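PDB 4XE7: uncharacterized protein, which probably polymerises as a bacterial actin-like ParM, binding nucleotide and forming cytoskeletal filaments that segregate plasmid DNA. Local coordinates for residues L237-A245 with S257-N265. Sequence-based numbering, arbitrary orientation.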
loop_
_atom_site.group_PDB
_atom_site.type_symbol
_atom_site.label_atom_id
_atom_site.label_comp_id
_atom_site.label_asym_id
_atom_site.label_seq_id
_atom_site.Cartn_x
_atom_site.Cartn_y
_atom_site.Cartn_z
ATOM N N LEU A 237 1.536 6.260 10.993
ATOM C CA LEU A 237 2.847 6.924 11.111
ATOM C C LEU A 237 3.618 6.879 9.786
ATOM O O LEU A 237 4.100 5.815 9.375
ATOM C CB LEU A 237 3.681 6.266 12.225
ATOM C CG LEU A 237 2.879 5.986 13.491
ATOM C CD1 LEU A 237 3.757 5.411 14.591
ATOM C CD2 LEU A 237 2.203 7.278 13.945
ATOM N N GLY A 238 3.726 8.025 9.117
ATOM C CA GLY A 238 4.324 8.078 7.792
ATOM C C GLY A 238 5.682 8.766 7.733
ATOM O O GLY A 238 6.263 9.101 8.763
ATOM N N ALA A 239 6.172 9.012 6.520
ATOM C CA ALA A 239 7.511 9.572 6.335
ATOM C C ALA A 239 7.557 11.060 6.688
ATOM O O ALA A 239 8.520 11.530 7.306
ATOM C CB ALA A 239 7.986 9.348 4.892
ATOM N N GLY A 240 6.514 11.790 6.307
ATOM C CA GLY A 240 6.479 13.234 6.506
ATOM C C GLY A 240 5.384 13.688 7.451
ATOM O O GLY A 240 5.385 14.813 7.926
ATOM N N THR A 241 4.434 12.802 7.734
ATOM C CA THR A 241 3.292 13.157 8.560
ATOM C C THR A 241 2.848 11.979 9.402
ATOM O O THR A 241 3.149 10.825 9.089
ATOM C CB THR A 241 2.052 13.595 7.720
ATOM O OG1 THR A 241 1.670 12.517 6.856
ATOM C CG2 THR A 241 2.332 14.843 6.891
ATOM N N SER A 242 2.084 12.287 10.444
ATOM C CA SER A 242 1.367 11.275 11.203
ATOM C C SER A 242 -0.116 11.614 11.181
ATOM O O SER A 242 -0.498 12.776 11.375
ATOM C CB SER A 242 1.885 11.196 12.644
ATOM O OG SER A 242 3.217 10.715 12.682
ATOM N N ASP A 243 -0.953 10.606 10.933
ATOM C CA ASP A 243 -2.406 10.805 10.914
ATOM C C ASP A 243 -3.082 10.161 12.141
ATOM O O ASP A 243 -3.060 8.936 12.302
ATOM C CB ASP A 243 -2.971 10.238 9.607
ATOM C CG ASP A 243 -4.450 10.523 9.430
ATOM O OD1 ASP A 243 -4.796 11.665 9.052
ATOM O OD2 ASP A 243 -5.262 9.596 9.651
ATOM N N ASN A 244 -3.640 10.977 13.025
ATOM C CA ASN A 244 -4.282 10.425 14.220
ATOM C C ASN A 244 -5.794 10.387 14.032
ATOM O O ASN A 244 -6.463 11.393 14.198
ATOM C CB ASN A 244 -3.915 11.238 15.458
ATOM C CG ASN A 244 -2.421 11.468 15.574
ATOM O OD1 ASN A 244 -1.910 12.547 15.255
ATOM N ND2 ASN A 244 -1.704 10.435 15.997
ATOM N N ALA A 245 -6.310 9.220 13.655
ATOM C CA ALA A 245 -7.734 9.055 13.376
ATOM C C ALA A 245 -8.449 8.418 14.557
ATOM O O ALA A 245 -7.931 7.483 15.170
ATOM C CB ALA A 245 -7.941 8.205 12.106
ATOM N N SER A 257 -10.070 13.862 15.513
ATOM C CA SER A 257 -9.059 13.394 14.578
ATOM C C SER A 257 -8.267 14.560 13.995
ATOM O O SER A 257 -8.779 15.673 13.831
ATOM C CB SER A 257 -9.691 12.574 13.451
ATOM O OG SER A 257 -10.454 11.499 13.974
ATOM N N THR A 258 -7.007 14.298 13.689
ATOM C CA THR A 258 -6.129 15.345 13.213
ATOM C C THR A 258 -4.899 14.733 12.546
ATOM O O THR A 258 -4.773 13.510 12.445
ATOM C CB THR A 258 -5.717 16.275 14.369
ATOM O OG1 THR A 258 -4.958 17.376 13.861
ATOM C CG2 THR A 258 -4.882 15.509 15.388
ATOM N N ASN A 259 -3.998 15.579 12.070
ATOM C CA ASN A 259 -2.785 15.090 11.436
ATOM C C ASN A 259 -1.664 16.072 11.685
ATOM O O ASN A 259 -1.908 17.275 11.748
ATOM C CB ASN A 259 -2.994 14.882 9.938
ATOM C CG ASN A 259 -3.457 16.138 9.239
ATOM O OD1 ASN A 259 -2.655 17.026 8.943
ATOM N ND2 ASN A 259 -4.757 16.223 8.969
ATOM N N THR A 260 -0.441 15.568 11.843
ATOM C CA THR A 260 0.690 16.436 12.170
ATOM C C THR A 260 1.883 16.225 11.246
ATOM O O THR A 260 1.880 15.333 10.389
ATOM C CB THR A 260 1.174 16.227 13.630
ATOM O OG1 THR A 260 1.907 14.999 13.729
ATOM C CG2 THR A 260 -0.005 16.205 14.599
ATOM N N ASP A 261 2.908 17.049 11.441
ATOM C CA ASP A 261 4.134 16.957 10.654
ATOM C C ASP A 261 5.182 16.054 11.317
ATOM O O ASP A 261 6.361 16.125 10.975
ATOM C CB ASP A 261 4.727 18.354 10.418
ATOM C CG ASP A 261 3.826 19.229 9.566
ATOM O OD1 ASP A 261 3.065 18.667 8.752
ATOM O OD2 ASP A 261 3.880 20.472 9.702
ATOM N N LEU A 262 4.763 15.220 12.265
ATOM C CA LEU A 262 5.686 14.281 12.903
ATOM C C LEU A 262 5.944 13.077 11.982
ATOM O O LEU A 262 5.130 12.149 11.915
ATOM C CB LEU A 262 5.138 13.818 14.263
ATOM C CG LEU A 262 6.048 12.888 15.082
ATOM C CD1 LEU A 262 7.445 13.488 15.302
ATOM C CD2 LEU A 262 5.422 12.538 16.436
ATOM N N GLY A 263 7.078 13.100 11.281
ATOM C CA GLY A 263 7.415 12.090 10.286
ATOM C C GLY A 263 8.722 11.399 10.635
ATOM O O GLY A 263 9.405 11.824 11.560
ATOM N N THR A 264 9.070 10.338 9.912
ATOM C CA THR A 264 10.393 9.721 10.085
ATOM C C THR A 264 11.518 10.456 9.336
ATOM O O THR A 264 12.708 10.277 9.660
ATOM C CB THR A 264 10.408 8.259 9.604
ATOM O OG1 THR A 264 9.947 8.209 8.244
ATOM C CG2 THR A 264 9.528 7.381 10.513
ATOM N N ASN A 265 11.138 11.267 8.348
ATOM C CA ASN A 265 12.091 11.922 7.453
ATOM C C ASN A 265 13.241 12.605 8.185
ATOM O O ASN A 265 14.411 12.292 7.953
ATOM C CB ASN A 265 11.379 12.956 6.554
ATOM C CG ASN A 265 10.664 12.318 5.376
ATOM O OD1 ASN A 265 10.889 11.147 5.051
ATOM N ND2 ASN A 265 9.807 13.093 4.719
HETATM O O HOH W 1 5.688 9.347 11.372
HETATM O O HOH W 2 0.816 13.220 15.072
#
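Ser-242 meets the other segment with backbone and side chain alike, a worked example of how a hairpin strand hands its partner on to a turn. Its N and O pair with Thr-260, the bond from Thr-260 N to Ser-242 O measuring 2.8 Å and running close to the C=O axis. The return bond to Thr-260 O comes from a donor 42° above the carbonyl plane, consistent with the strand ending at Thr-260. Ser-242 OG, lying beside its own backbone N and anti to the carbonyl carbon (chi1 -67°), donates to Leu-262 O at a short 2.5 Å, in the carbonyl plane. A second grip on that carbonyl comes from water 1, which also donates to Gly-238 O and so bridges the two loops. Further along, Asn-244 and Thr-258 form the next hydrogen-bonded antiparallel pair; between the two, Asp-243 and Asn-259 occupy a non-hydrogen-bonded pair on the opposite face. There Asp-243 OD1 comes to 3.8 Å from Asn-259 CB; carboxylate and amide are nearly parallel (11°), but the amide leads away and the groups do not stack. This is the hairpin of strands 242-248 and 251-260, with 251-260 at the edge of a five-stranded mixed sheet in the actin-like fold. The Asp-Leu-Gly-Ala-Gly-Thr run leading into it resembles the second phosphate-binding loop of actin relatives. Past the strands, Asn-265 N, at the start of helix 265-279, donates to Ala-239 O at 2.8 Å. Gly-263 CA lies 3.2 Å from Ala-239 O, where a CB would run into that oxygen. In the next shell, Thr-260 OG1 accepts from Leu-262 N in an ST turn, while water 2 links Thr-260 OG1 to Asn-244 OD1. Asn-235 takes the ND2 end of Asn-244, and Gln-351 of helix 337-362 bonds to Ser-242 OG.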